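Local structure of phospho-furanose lactonase (Mycoplasma synoviae, 3OVG) at residues D49-E54 against L82-A87; I130-D135 against V144-A149; G234-F239 against H268-L273. The protein catalyses the zinc-dependent hydrolysis of phosphorylated furanose lactones, D-xylono- and L-arabino-1,4-lactone 5-phosphate, and also opens carboxy 1,4-lactones. All blocks are in the same frame, centred on the assembly; numbering follows the deposited sequence.

Contact 1: residues D49-E54 against L82-A87; sequences DASIKE and LEIANA
Ile52 and Ile84 face each other with nearly the same first torsion: in each, CG1 stands opposite the carbonyl carbon (chi1 -66° and -62°), and the chain then runs on extended to CD1. This brings the two ethyl arms into the groove between helices 48-60 and 78-88, neighbouring helices on the outside of the TIM barrel of the phosphotriesterase family, each following one of the successive parallel strands 22-25 and 63-68. Over the two segments the axes come within 9.5 Å and run in roughly the same direction, crossing at -39°. Ile52 lies nearest Ile84 in the backbone register, and its CG1 rests 4.0 Å from Ile84 CG1 and equally close to the CA of that residue. From there the two arms part. The arm of Ile52 passes toward the next turn of helix 78-88 and ends on Ala87, CD1 lying against its CB, whereas the arm of Ile84 goes the other way and ends on Ser51. Carbon contacts carry the joint between the helices, and the serine hydroxyl turns back to its own helix, where OG hydrogen-bonds to the carbonyl oxygen of Asn47 one turn earlier. Ser51 thus offers mainly its CB to the isoleucine. Behind these residues, Phe55 of helix 48-60 also packs on Ile84, and Tyr284 of helix 282-287 covers Ser51. Both ends of the contact are tight for carbon against carbon: Ile84 CD1 sits 3.4 Å from Ser51 CB, and Ile52 CD1 is 3.4 Å from Ala87 CB.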
ATOM      1  N   ASP A  49     -19.810  14.585  24.356  1.00 22.04           N
ATOM      2  CA  ASP A  49     -21.276  14.576  24.346  1.00 20.94           C
ATOM      3  C   ASP A  49     -21.795  13.234  23.881  1.00 17.99           C
ATOM      4  O   ASP A  49     -22.691  12.698  24.466  1.00 18.12           O
ATOM      5  CB  ASP A  49     -21.847  15.718  23.485  1.00 22.99           C
ATOM      6  CG  ASP A  49     -21.562  17.085  24.084  1.00 35.62           C
ATOM      7  OD1 ASP A  49     -21.281  17.135  25.310  1.00 36.22           O
ATOM      8  OD2 ASP A  49     -21.615  18.112  23.353  1.00 39.39           O
ATOM      9  N   ALA A  50     -21.228  12.691  22.824  1.00 19.81           N
ATOM     10  CA  ALA A  50     -21.676  11.385  22.336  1.00 20.81           C
ATOM     11  C   ALA A  50     -21.425  10.265  23.327  1.00 19.80           C
ATOM     12  O   ALA A  50     -22.210   9.319  23.395  1.00 17.86           O
ATOM     13  CB  ALA A  50     -21.030  11.054  21.003  1.00 19.10           C
ATOM     14  N   SER A  51     -20.313  10.343  24.058  1.00 18.64           N
ATOM     15  CA  SER A  51     -19.946   9.273  24.992  1.00 18.67           C
ATOM     16  C   SER A  51     -20.923   9.240  26.158  1.00 20.40           C
ATOM     17  O   SER A  51     -21.368   8.153  26.633  1.00 17.54           O
ATOM     18  CB  SER A  51     -18.519   9.467  25.515  1.00 17.88           C
ATOM     19  OG  SER A  51     -17.579   9.377  24.459  1.00 17.55           O
ATOM     20  N   ILE A  52     -21.247  10.443  26.632  1.00 18.42           N
ATOM     21  CA  ILE A  52     -22.197  10.609  27.728  1.00 17.28           C
ATOM     22  C   ILE A  52     -23.584  10.088  27.346  1.00 19.77           C
ATOM     23  O   ILE A  52     -24.225   9.394  28.126  1.00 20.19           O
ATOM     24  CB  ILE A  52     -22.267  12.075  28.133  1.00 18.58           C
ATOM     25  CG1 ILE A  52     -20.921  12.522  28.738  1.00 18.94           C
ATOM     26  CG2 ILE A  52     -23.425  12.317  29.060  1.00 21.55           C
ATOM     27  CD1 ILE A  52     -20.835  14.007  29.070  1.00 22.04           C
ATOM     28  N   LYS A  53     -24.057  10.417  26.147  1.00 19.82           N
ATOM     29  CA  LYS A  53     -25.350   9.870  25.709  1.00 21.14           C
ATOM     30  C   LYS A  53     -25.280   8.352  25.625  1.00 18.85           C
ATOM     31  O   LYS A  53     -26.225   7.671  25.962  1.00 16.62           O
ATOM     32  CB  LYS A  53     -25.765  10.433  24.344  1.00 20.25           C
ATOM     33  CG  LYS A  53     -25.951  11.961  24.300  1.00 22.50           C
ATOM     34  CD  LYS A  53     -26.055  12.438  22.837  1.00 24.16           C
ATOM     35  CE  LYS A  53     -26.338  13.947  22.784  1.00 28.52           C
ATOM     36  NZ  LYS A  53     -26.243  14.528  21.405  1.00 26.05           N
ATOM     37  N   GLU A  54     -24.156   7.806  25.164  1.00 18.22           N
ATOM     38  CA  GLU A  54     -24.034   6.342  25.124  1.00 18.63           C
ATOM     39  C   GLU A  54     -24.093   5.766  26.544  1.00 19.98           C
ATOM     40  O   GLU A  54     -24.815   4.800  26.818  1.00 19.56           O
ATOM     41  CB  GLU A  54     -22.755   5.887  24.373  1.00 17.37           C
ATOM     42  CG  GLU A  54     -22.732   4.421  23.902  1.00 16.74           C
ATOM     43  CD  GLU A  54     -23.695   4.129  22.717  1.00 19.69           C
ATOM     44  OE1 GLU A  54     -24.384   5.059  22.208  1.00 18.60           O
ATOM     45  OE2 GLU A  54     -23.776   2.956  22.312  1.00 18.91           O
ATOM     46  N   LEU A  82     -12.855  12.110  32.695  1.00 19.06           N
ATOM     47  CA  LEU A  82     -13.406  12.707  33.907  1.00 19.74           C
ATOM     48  C   LEU A  82     -14.683  13.464  33.621  1.00 18.03           C
ATOM     49  O   LEU A  82     -15.597  13.397  34.445  1.00 19.57           O
ATOM     50  CB  LEU A  82     -12.411  13.631  34.636  1.00 18.05           C
ATOM     51  CG  LEU A  82     -11.446  12.920  35.594  1.00 22.21           C
ATOM     52  CD1 LEU A  82     -10.426  13.926  36.165  1.00 21.07           C
ATOM     53  CD2 LEU A  82     -12.264  12.304  36.709  1.00 21.36           C
ATOM     54  N   GLU A  83     -14.745  14.205  32.502  1.00 17.74           N
ATOM     55  CA  GLU A  83     -15.992  14.928  32.158  1.00 22.68           C
ATOM     56  C   GLU A  83     -17.138  13.931  32.014  1.00 19.52           C
ATOM     57  O   GLU A  83     -18.247  14.194  32.428  1.00 19.16           O
ATOM     58  CB  GLU A  83     -15.920  15.699  30.840  1.00 20.75           C
ATOM     59  CG  GLU A  83     -14.928  16.879  30.766  1.00 24.45           C
ATOM     60  CD  GLU A  83     -15.051  17.596  29.421  1.00 29.59           C
ATOM     61  OE1 GLU A  83     -16.144  18.135  29.137  1.00 37.40           O
ATOM     62  OE2 GLU A  83     -14.081  17.597  28.640  1.00 33.18           O
ATOM     63  N   ILE A  84     -16.866  12.797  31.384  1.00 19.49           N
ATOM     64  CA  ILE A  84     -17.888  11.785  31.208  1.00 18.54           C
ATOM     65  C   ILE A  84     -18.317  11.223  32.583  1.00 19.13           C
ATOM     66  O   ILE A  84     -19.496  11.122  32.869  1.00 17.82           O
ATOM     67  CB  ILE A  84     -17.418  10.657  30.252  1.00 19.41           C
ATOM     68  CG1 ILE A  84     -17.137  11.222  28.842  1.00 19.81           C
ATOM     69  CG2 ILE A  84     -18.444   9.549  30.241  1.00 18.35           C
ATOM     70  CD1 ILE A  84     -16.247  10.346  27.953  1.00 15.99           C
ATOM     71  N   ALA A  85     -17.355  10.908  33.454  1.00 17.77           N
ATOM     72  CA  ALA A  85     -17.673  10.351  34.767  1.00 18.36           C
ATOM     73  C   ALA A  85     -18.563  11.310  35.581  1.00 20.14           C
ATOM     74  O   ALA A  85     -19.549  10.904  36.189  1.00 18.18           O
ATOM     75  CB  ALA A  85     -16.360  10.026  35.552  1.00 15.80           C
ATOM     76  N   ASN A  86     -18.191  12.586  35.594  1.00 19.12           N
ATOM     77  CA  ASN A  86     -18.924  13.589  36.367  1.00 21.84           C
ATOM     78  C   ASN A  86     -20.323  13.813  35.819  1.00 21.81           C
ATOM     79  O   ASN A  86     -21.251  14.120  36.573  1.00 26.43           O
ATOM     80  CB  ASN A  86     -18.155  14.920  36.354  1.00 23.53           C
ATOM     81  CG  ASN A  86     -17.073  14.964  37.413  1.00 23.21           C
ATOM     82  OD1 ASN A  86     -17.326  14.670  38.576  1.00 21.80           O
ATOM     83  ND2 ASN A  86     -15.877  15.345  37.020  1.00 23.12           N
ATOM     84  N   ALA A  87     -20.471  13.688  34.505  1.00 20.31           N
ATOM     85  CA  ALA A  87     -21.767  13.856  33.869  1.00 22.28           C
ATOM     86  C   ALA A  87     -22.731  12.726  34.254  1.00 24.11           C
ATOM     87  O   ALA A  87     -23.954  12.902  34.258  1.00 21.53           O
ATOM     88  CB  ALA A  87     -21.609  13.940  32.371  1.00 19.97           C
TER

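Contact 2: residues I130-D135 against V144-A149; sequences IEEGMD and VKRSKA
Arg146 reaches from the loop 144-149 across the chain that leaves helix 119-131, and its side chain can be followed outward over Gly133. CB and CG pass by the carbonyl oxygen of Gly133 at the limit of contact; Arg146 CD comes to 3.5 Å from Gly133 O and lies 4.2 Å from Glu132 CB. The chain is extended from CG to NE, and the turn at chi4 (-89°) swings the guanidinium back so that NH1 gives Gly133 O a hydrogen bond of 2.9 Å. The oxygen lies in the guanidinium plane, and NH1 meets it almost head-on, the C=O...N angle being 178°. Val144 CG1 covers one face of the guanidinium, and NH2 is bonded to the hydroxyl of Tyr139. Glu132 OE1 lies well out of that plane, near in charge alone. Beside this arm the backbones join: Met134 N donates to Ala149 O, and Ser147 N to Met134 O at 2.8 Å, while Asp135 and Arg146 form a single beta bridge. Asp135 OD1 receives Lys145 N at 2.9 Å from above the carboxylate plane and also takes the N-H of Tyr137. Gly133, the first residue beyond the helix with positive phi, makes a CA-H...O contact of 3.3 Å from its CA to Ser147 O. Ser147 OG accepts from Ala149 N in an ST turn, and a water links Glu132 O to Ser147 O. The selenomethionine Met134 and Ala149 meet through CE and CB beside helix 78-88, where Val78 packs on Met134 and Ser147, and Leu82 on Ser147 and Ala149, while Arg146 lies along helix 119-131.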
ATOM      1  N   ILE A 130      -2.009   4.521  40.438  1.00 17.20           N
ATOM      2  CA  ILE A 130      -2.989   3.846  41.301  1.00 17.84           C
ATOM      3  C   ILE A 130      -3.161   4.591  42.662  1.00 17.88           C
ATOM      4  O   ILE A 130      -4.273   4.744  43.164  1.00 18.94           O
ATOM      5  CB  ILE A 130      -2.556   2.376  41.560  1.00 17.52           C
ATOM      6  CG1 ILE A 130      -2.488   1.554  40.259  1.00 17.84           C
ATOM      7  CG2 ILE A 130      -3.495   1.693  42.523  1.00 19.33           C
ATOM      8  CD1 ILE A 130      -3.877   1.232  39.640  1.00 15.76           C
ATOM      9  N   GLU A 131      -2.056   5.076  43.238  1.00 18.31           N
ATOM     10  CA  GLU A 131      -2.063   5.586  44.613  1.00 18.99           C
ATOM     11  C   GLU A 131      -1.957   7.109  44.785  1.00 20.26           C
ATOM     12  O   GLU A 131      -2.370   7.636  45.814  1.00 21.36           O
ATOM     13  CB  GLU A 131      -1.008   4.854  45.493  1.00 21.57           C
ATOM     14  CG  GLU A 131      -1.272   3.335  45.568  1.00 23.11           C
ATOM     15  CD  GLU A 131      -0.419   2.599  46.590  1.00 25.18           C
ATOM     16  OE1 GLU A 131       0.759   3.001  46.841  1.00 22.82           O
ATOM     17  OE2 GLU A 131      -0.937   1.578  47.102  1.00 21.94           O
ATOM     18  N   GLU A 132      -1.422   7.823  43.809  1.00 17.77           N
ATOM     19  CA  GLU A 132      -1.382   9.267  43.927  1.00 19.96           C
ATOM     20  C   GLU A 132      -2.351   9.947  42.964  1.00 19.32           C
ATOM     21  O   GLU A 132      -3.182  10.759  43.369  1.00 19.19           O
ATOM     22  CB  GLU A 132       0.042   9.766  43.708  1.00 19.68           C
ATOM     23  CG  GLU A 132       0.993   9.316  44.809  1.00 21.70           C
ATOM     24  CD  GLU A 132       2.424   9.679  44.483  1.00 26.01           C
ATOM     25  OE1 GLU A 132       2.662  10.858  44.160  1.00 27.04           O
ATOM     26  OE2 GLU A 132       3.297   8.792  44.529  1.00 28.42           O
ATOM     27  N   GLY A 133      -2.226   9.615  41.686  1.00 17.15           N
ATOM     28  CA  GLY A 133      -3.104  10.177  40.671  1.00 17.76           C
ATOM     29  C   GLY A 133      -2.565   9.899  39.275  1.00 18.97           C
ATOM     30  O   GLY A 133      -1.352   9.843  39.076  1.00 16.45           O
HETATM   31  N   MSE A 134      -3.467   9.723  38.304  1.00 17.63           N
HETATM   32  CA  MSE A 134      -3.039   9.600  36.917  1.00 15.89           C
HETATM   33  C   MSE A 134      -2.390  10.870  36.385  1.00 16.12           C
HETATM   34  O   MSE A 134      -2.858  11.971  36.643  1.00 17.82           O
HETATM   35  CB  MSE A 134      -4.212   9.225  36.039  1.00 13.15           C
HETATM   36  CG  MSE A 134      -4.630   7.781  36.280  1.00 16.73           C
HETATM   37 SE   MSE A 134      -6.267   7.369  35.280  1.00 26.90          SE
HETATM   38  CE  MSE A 134      -7.491   8.481  36.383  1.00 15.72           C
ATOM     39  N   ASP A 135      -1.330  10.711  35.614  1.00 13.61           N
ATOM     40  CA  ASP A 135      -0.740  11.855  34.892  1.00 17.33           C
ATOM     41  C   ASP A 135      -1.742  12.364  33.839  1.00 17.43           C
ATOM     42  O   ASP A 135      -2.180  11.608  32.944  1.00 15.31           O
ATOM     43  CB  ASP A 135       0.601  11.435  34.241  1.00 15.55           C
ATOM     44  CG  ASP A 135       1.288  12.575  33.466  1.00 17.25           C
ATOM     45  OD1 ASP A 135       0.920  13.752  33.637  1.00 15.14           O
ATOM     46  OD2 ASP A 135       2.196  12.271  32.674  1.00 17.29           O
ATOM     47  N   VAL A 144       5.272  15.707  34.182  1.00 16.99           N
ATOM     48  CA  VAL A 144       4.127  14.984  34.751  1.00 16.11           C
ATOM     49  C   VAL A 144       3.227  15.954  35.503  1.00 19.44           C
ATOM     50  O   VAL A 144       3.722  16.815  36.251  1.00 19.07           O
ATOM     51  CB  VAL A 144       4.570  13.865  35.698  1.00 17.72           C
ATOM     52  CG1 VAL A 144       3.367  13.321  36.475  1.00 17.57           C
ATOM     53  CG2 VAL A 144       5.248  12.741  34.896  1.00 17.18           C
ATOM     54  N   LYS A 145       1.914  15.871  35.277  1.00 18.08           N
ATOM     55  CA  LYS A 145       0.969  16.691  36.057  1.00 17.42           C
ATOM     56  C   LYS A 145      -0.176  15.812  36.527  1.00 17.75           C
ATOM     57  O   LYS A 145      -1.071  15.485  35.724  1.00 16.82           O
ATOM     58  CB  LYS A 145       0.434  17.850  35.214  1.00 18.48           C
ATOM     59  CG  LYS A 145      -0.631  18.752  35.932  1.00 19.21           C
ATOM     60  CD  LYS A 145      -1.101  19.904  34.995  1.00 21.32           C
ATOM     61  CE  LYS A 145      -2.050  20.903  35.722  1.00 23.30           C
ATOM     62  NZ  LYS A 145      -3.209  20.159  36.300  1.00 22.27           N
ATOM     63  N   ARG A 146      -0.185  15.456  37.812  1.00 17.25           N
ATOM     64  CA  ARG A 146      -1.142  14.442  38.305  1.00 16.49           C
ATOM     65  C   ARG A 146      -2.557  14.966  38.558  1.00 18.75           C
ATOM     66  O   ARG A 146      -2.738  16.034  39.124  1.00 19.88           O
ATOM     67  CB  ARG A 146      -0.603  13.724  39.550  1.00 16.90           C
ATOM     68  CG  ARG A 146       0.816  13.084  39.348  1.00 17.72           C
ATOM     69  CD  ARG A 146       1.122  11.912  40.310  1.00 17.60           C
ATOM     70  NE  ARG A 146       2.408  11.304  39.939  1.00 16.08           N
ATOM     71  CZ  ARG A 146       2.545  10.315  39.067  1.00 18.00           C
ATOM     72  NH1 ARG A 146       1.465   9.758  38.506  1.00 17.61           N
ATOM     73  NH2 ARG A 146       3.758   9.866  38.770  1.00 16.43           N
ATOM     74  N   SER A 147      -3.548  14.205  38.102  1.00 17.54           N
ATOM     75  CA  SER A 147      -4.951  14.400  38.430  1.00 18.65           C
ATOM     76  C   SER A 147      -5.193  13.971  39.869  1.00 19.51           C
ATOM     77  O   SER A 147      -4.415  13.179  40.402  1.00 21.39           O
ATOM     78  CB  SER A 147      -5.792  13.466  37.548  1.00 16.82           C
ATOM     79  OG  SER A 147      -7.155  13.782  37.642  1.00 17.02           O
ATOM     80  N   LYS A 148      -6.265  14.463  40.494  1.00 17.72           N
ATOM     81  CA  LYS A 148      -6.732  13.863  41.758  1.00 22.24           C
ATOM     82  C   LYS A 148      -7.369  12.487  41.483  1.00 18.69           C
ATOM     83  O   LYS A 148      -7.519  11.684  42.393  1.00 20.91           O
ATOM     84  CB  LYS A 148      -7.769  14.745  42.469  1.00 21.71           C
ATOM     85  CG  LYS A 148      -7.292  16.146  42.857  1.00 32.54           C
ATOM     86  CD  LYS A 148      -8.387  16.881  43.656  1.00 36.96           C
ATOM     87  CE  LYS A 148      -8.145  18.384  43.726  1.00 41.11           C
ATOM     88  NZ  LYS A 148      -6.931  18.690  44.539  1.00 45.45           N
ATOM     89  N   ALA A 149      -7.790  12.249  40.242  1.00 17.48           N
ATOM     90  CA  ALA A 149      -8.359  10.949  39.867  1.00 17.96           C
ATOM     91  C   ALA A 149      -7.237   9.915  39.798  1.00 17.83           C
ATOM     92  O   ALA A 149      -6.162  10.189  39.257  1.00 15.39           O
ATOM     93  CB  ALA A 149      -9.083  11.034  38.519  1.00 18.34           C
TER
HETATM   94  O   HOH W   1      -3.105  13.940  42.579  1.00 23.18           O

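Contact 3: residues G234-F239 against H268-L273; sequences GVTLCF and HITLSL
Strands 236-239 and 269-271 are neighbours in the parallel sheet of the TIM barrel, and three backbone bonds hold them in register. Leu237 N donates to His268 O, Thr270 N to Leu237 O at 2.9 Å, and Phe239 N to Thr270 O. At the start of the pair the imidazole of His268 takes over from the backbone: ND1 gives Val235 O a hydrogen bond of 3.0 Å, the oxygen lying near the ring plane although the nitrogen stands above the plane of that carbonyl. Gly234 O lies at the ring edge, 3.4 Å from His268 CE1. The two strands are the ends of a beta-alpha-beta unit whose crossover is helix 250-262, and their residues divide between the two faces of the sheet. Leu237, Phe239, Ile269 and Leu271 point to the outer, helix-covered face. There Ile269 CG2 meets the edge of the Phe239 ring, 3.8 Å from CD2, and Tyr226 of helix 223-233 meets the same ring with the planes steeply inclined. Cys238 and Thr270 point to the barrel interior. Thr270 OG1, between the backbone N and the carbonyl carbon (chi1 54°), lies 3.3 Å from Cys238 CB while being hydrogen-bonded to Gln213, and Thr270 CG2 touches Thr236 CG2. Toward the C-terminal ends Ser272 closes the pair. With chi1 at 66° its hydroxyl swings onto Phe239 O, donating at 2.8 Å from above the carbonyl plane, and a water donates to the same OG. The side chain of Ser272 also packs against the zinc ligand His26, and Asp274, two residues further on, is another zinc ligand.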
ATOM      1  N   GLY A 234      -7.420 -20.315  37.351  1.00 18.84           N
ATOM      2  CA  GLY A 234      -8.411 -19.682  38.197  1.00 18.29           C
ATOM      3  C   GLY A 234      -8.655 -18.225  37.827  1.00 18.94           C
ATOM      4  O   GLY A 234      -9.292 -17.480  38.585  1.00 19.72           O
ATOM      5  N   VAL A 235      -8.130 -17.795  36.683  1.00 18.45           N
ATOM      6  CA  VAL A 235      -8.318 -16.411  36.248  1.00 17.67           C
ATOM      7  C   VAL A 235      -9.732 -16.264  35.699  1.00 17.71           C
ATOM      8  O   VAL A 235     -10.497 -17.226  35.675  1.00 16.39           O
ATOM      9  CB  VAL A 235      -7.267 -15.949  35.207  1.00 16.61           C
ATOM     10  CG1 VAL A 235      -5.849 -15.992  35.810  1.00 16.32           C
ATOM     11  CG2 VAL A 235      -7.360 -16.772  33.923  1.00 15.88           C
ATOM     12  N   THR A 236     -10.087 -15.048  35.302  1.00 17.58           N
ATOM     13  CA  THR A 236     -11.423 -14.755  34.755  1.00 16.25           C
ATOM     14  C   THR A 236     -11.244 -14.312  33.291  1.00 16.36           C
ATOM     15  O   THR A 236     -10.319 -13.534  32.952  1.00 15.27           O
ATOM     16  CB  THR A 236     -12.128 -13.667  35.613  1.00 15.98           C
ATOM     17  OG1 THR A 236     -12.323 -14.165  36.937  1.00 16.76           O
ATOM     18  CG2 THR A 236     -13.473 -13.192  35.016  1.00 16.87           C
ATOM     19  N   LEU A 237     -12.085 -14.861  32.426  1.00 12.86           N
ATOM     20  CA  LEU A 237     -12.095 -14.507  31.010  1.00 15.09           C
ATOM     21  C   LEU A 237     -13.072 -13.356  30.810  1.00 14.56           C
ATOM     22  O   LEU A 237     -14.241 -13.491  31.121  1.00 15.86           O
ATOM     23  CB  LEU A 237     -12.498 -15.730  30.136  1.00 14.54           C
ATOM     24  CG  LEU A 237     -11.654 -16.995  30.372  1.00 16.25           C
ATOM     25  CD1 LEU A 237     -12.008 -18.176  29.448  1.00 15.25           C
ATOM     26  CD2 LEU A 237     -10.137 -16.659  30.305  1.00 14.78           C
ATOM     27  N   CYS A 238     -12.578 -12.209  30.341  1.00 16.20           N
ATOM     28  CA  CYS A 238     -13.434 -11.082  29.978  1.00 15.72           C
ATOM     29  C   CYS A 238     -13.747 -11.153  28.495  1.00 16.15           C
ATOM     30  O   CYS A 238     -12.914 -10.853  27.669  1.00 16.29           O
ATOM     31  CB  CYS A 238     -12.776  -9.733  30.300  1.00 17.07           C
ATOM     32  SG  CYS A 238     -13.852  -8.314  29.889  1.00 18.44           S
ATOM     33  N   PHE A 239     -14.961 -11.561  28.144  1.00 16.74           N
ATOM     34  CA  PHE A 239     -15.314 -11.644  26.741  1.00 16.59           C
ATOM     35  C   PHE A 239     -15.814 -10.334  26.197  1.00 17.65           C
ATOM     36  O   PHE A 239     -16.678  -9.700  26.806  1.00 16.76           O
ATOM     37  CB  PHE A 239     -16.421 -12.695  26.529  1.00 14.61           C
ATOM     38  CG  PHE A 239     -15.961 -14.081  26.751  1.00 16.83           C
ATOM     39  CD1 PHE A 239     -15.084 -14.683  25.848  1.00 18.56           C
ATOM     40  CD2 PHE A 239     -16.386 -14.803  27.861  1.00 17.03           C
ATOM     41  CE1 PHE A 239     -14.656 -15.993  26.040  1.00 16.12           C
ATOM     42  CE2 PHE A 239     -15.949 -16.109  28.060  1.00 17.48           C
ATOM     43  CZ  PHE A 239     -15.081 -16.697  27.149  1.00 15.67           C
ATOM     44  N   HIS A 268     -16.202 -17.357  36.553  1.00 15.37           N
ATOM     45  CA  HIS A 268     -14.953 -16.971  35.891  1.00 16.77           C
ATOM     46  C   HIS A 268     -15.125 -16.263  34.556  1.00 16.86           C
ATOM     47  O   HIS A 268     -14.226 -16.294  33.720  1.00 14.39           O
ATOM     48  CB  HIS A 268     -14.078 -18.199  35.737  1.00 15.65           C
ATOM     49  CG  HIS A 268     -13.640 -18.736  37.050  1.00 17.56           C
ATOM     50  ND1 HIS A 268     -12.432 -18.399  37.622  1.00 17.83           N
ATOM     51  CD2 HIS A 268     -14.283 -19.523  37.948  1.00 15.81           C
ATOM     52  CE1 HIS A 268     -12.336 -18.984  38.805  1.00 19.90           C
ATOM     53  NE2 HIS A 268     -13.445 -19.674  39.023  1.00 16.58           N
ATOM     54  N   ILE A 269     -16.256 -15.580  34.403  1.00 14.96           N
ATOM     55  CA  ILE A 269     -16.621 -14.957  33.153  1.00 14.06           C
ATOM     56  C   ILE A 269     -17.111 -13.534  33.392  1.00 16.72           C
ATOM     57  O   ILE A 269     -18.024 -13.304  34.194  1.00 16.40           O
ATOM     58  CB  ILE A 269     -17.757 -15.742  32.489  1.00 14.75           C
ATOM     59  CG1 ILE A 269     -17.341 -17.201  32.284  1.00 15.54           C
ATOM     60  CG2 ILE A 269     -18.188 -15.070  31.167  1.00 13.51           C
ATOM     61  CD1 ILE A 269     -18.441 -18.064  31.640  1.00 14.40           C
ATOM     62  N   THR A 270     -16.545 -12.570  32.678  1.00 14.56           N
ATOM     63  CA  THR A 270     -17.183 -11.268  32.663  1.00 15.75           C
ATOM     64  C   THR A 270     -17.496 -10.908  31.215  1.00 15.44           C
ATOM     65  O   THR A 270     -17.099 -11.628  30.281  1.00 16.07           O
ATOM     66  CB  THR A 270     -16.299 -10.181  33.326  1.00 15.62           C
ATOM     67  OG1 THR A 270     -15.028 -10.187  32.695  1.00 13.48           O
ATOM     68  CG2 THR A 270     -16.125 -10.476  34.819  1.00 14.73           C
ATOM     69  N   LEU A 271     -18.222  -9.812  31.025  1.00 16.28           N
ATOM     70  CA  LEU A 271     -18.648  -9.381  29.690  1.00 15.08           C
ATOM     71  C   LEU A 271     -18.219  -7.924  29.459  1.00 18.11           C
ATOM     72  O   LEU A 271     -17.889  -7.212  30.399  1.00 17.18           O
ATOM     73  CB  LEU A 271     -20.158  -9.507  29.536  1.00 13.79           C
ATOM     74  CG  LEU A 271     -20.738 -10.872  29.122  1.00 17.41           C
ATOM     75  CD1 LEU A 271     -22.241 -10.738  28.925  1.00 16.09           C
ATOM     76  CD2 LEU A 271     -20.066 -11.320  27.821  1.00 15.14           C
ATOM     77  N   SER A 272     -18.244  -7.510  28.200  1.00 18.79           N
ATOM     78  CA  SER A 272     -17.736  -6.216  27.758  1.00 18.33           C
ATOM     79  C   SER A 272     -18.174  -6.037  26.310  1.00 19.10           C
ATOM     80  O   SER A 272     -18.549  -7.009  25.654  1.00 19.62           O
ATOM     81  CB  SER A 272     -16.218  -6.180  27.832  1.00 17.23           C
ATOM     82  OG  SER A 272     -15.635  -7.094  26.915  1.00 17.34           O
ATOM     83  N   LEU A 273     -18.161  -4.804  25.822  1.00 19.02           N
ATOM     84  CA  LEU A 273     -18.396  -4.549  24.405  1.00 20.00           C
ATOM     85  C   LEU A 273     -17.048  -4.235  23.685  1.00 19.32           C
ATOM     86  O   LEU A 273     -16.896  -4.458  22.471  1.00 18.33           O
ATOM     87  CB  LEU A 273     -19.427  -3.425  24.214  1.00 16.40           C
ATOM     88  CG  LEU A 273     -20.888  -3.887  24.245  1.00 19.57           C
ATOM     89  CD1 LEU A 273     -20.953  -5.305  23.688  1.00 20.17           C
ATOM     90  CD2 LEU A 273     -21.483  -3.858  25.619  1.00 20.91           C
TER
HETATM   91  O   HOH W   2     -12.851  -7.701  26.607  1.00 21.99           O

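Overall arrangement
Contact 3 is the most buried of the three and joins two strands of the barrel itself, close to the zinc site, by regular backbone bonding with side chains on both faces. Contacts 1 and 2 lie farther out, each partly buried. Contact 1 binds two outer helices through isoleucine, serine and alanine carbons without polar bonds, while contact 2 fastens loops after helix 119-131 by main-chain bonds, an arginine and an aspartate. The two meet at helix 78-88, which carries a segment of contact 1 and is packed on by contact 2: Leu82 CD1 lies 3.6 Å from Ser147 OG. Contacts 2 and 3 are on opposite sides of the chain's centre, their nearest atoms about 17 Å apart, and contact 1 does not touch contact 3.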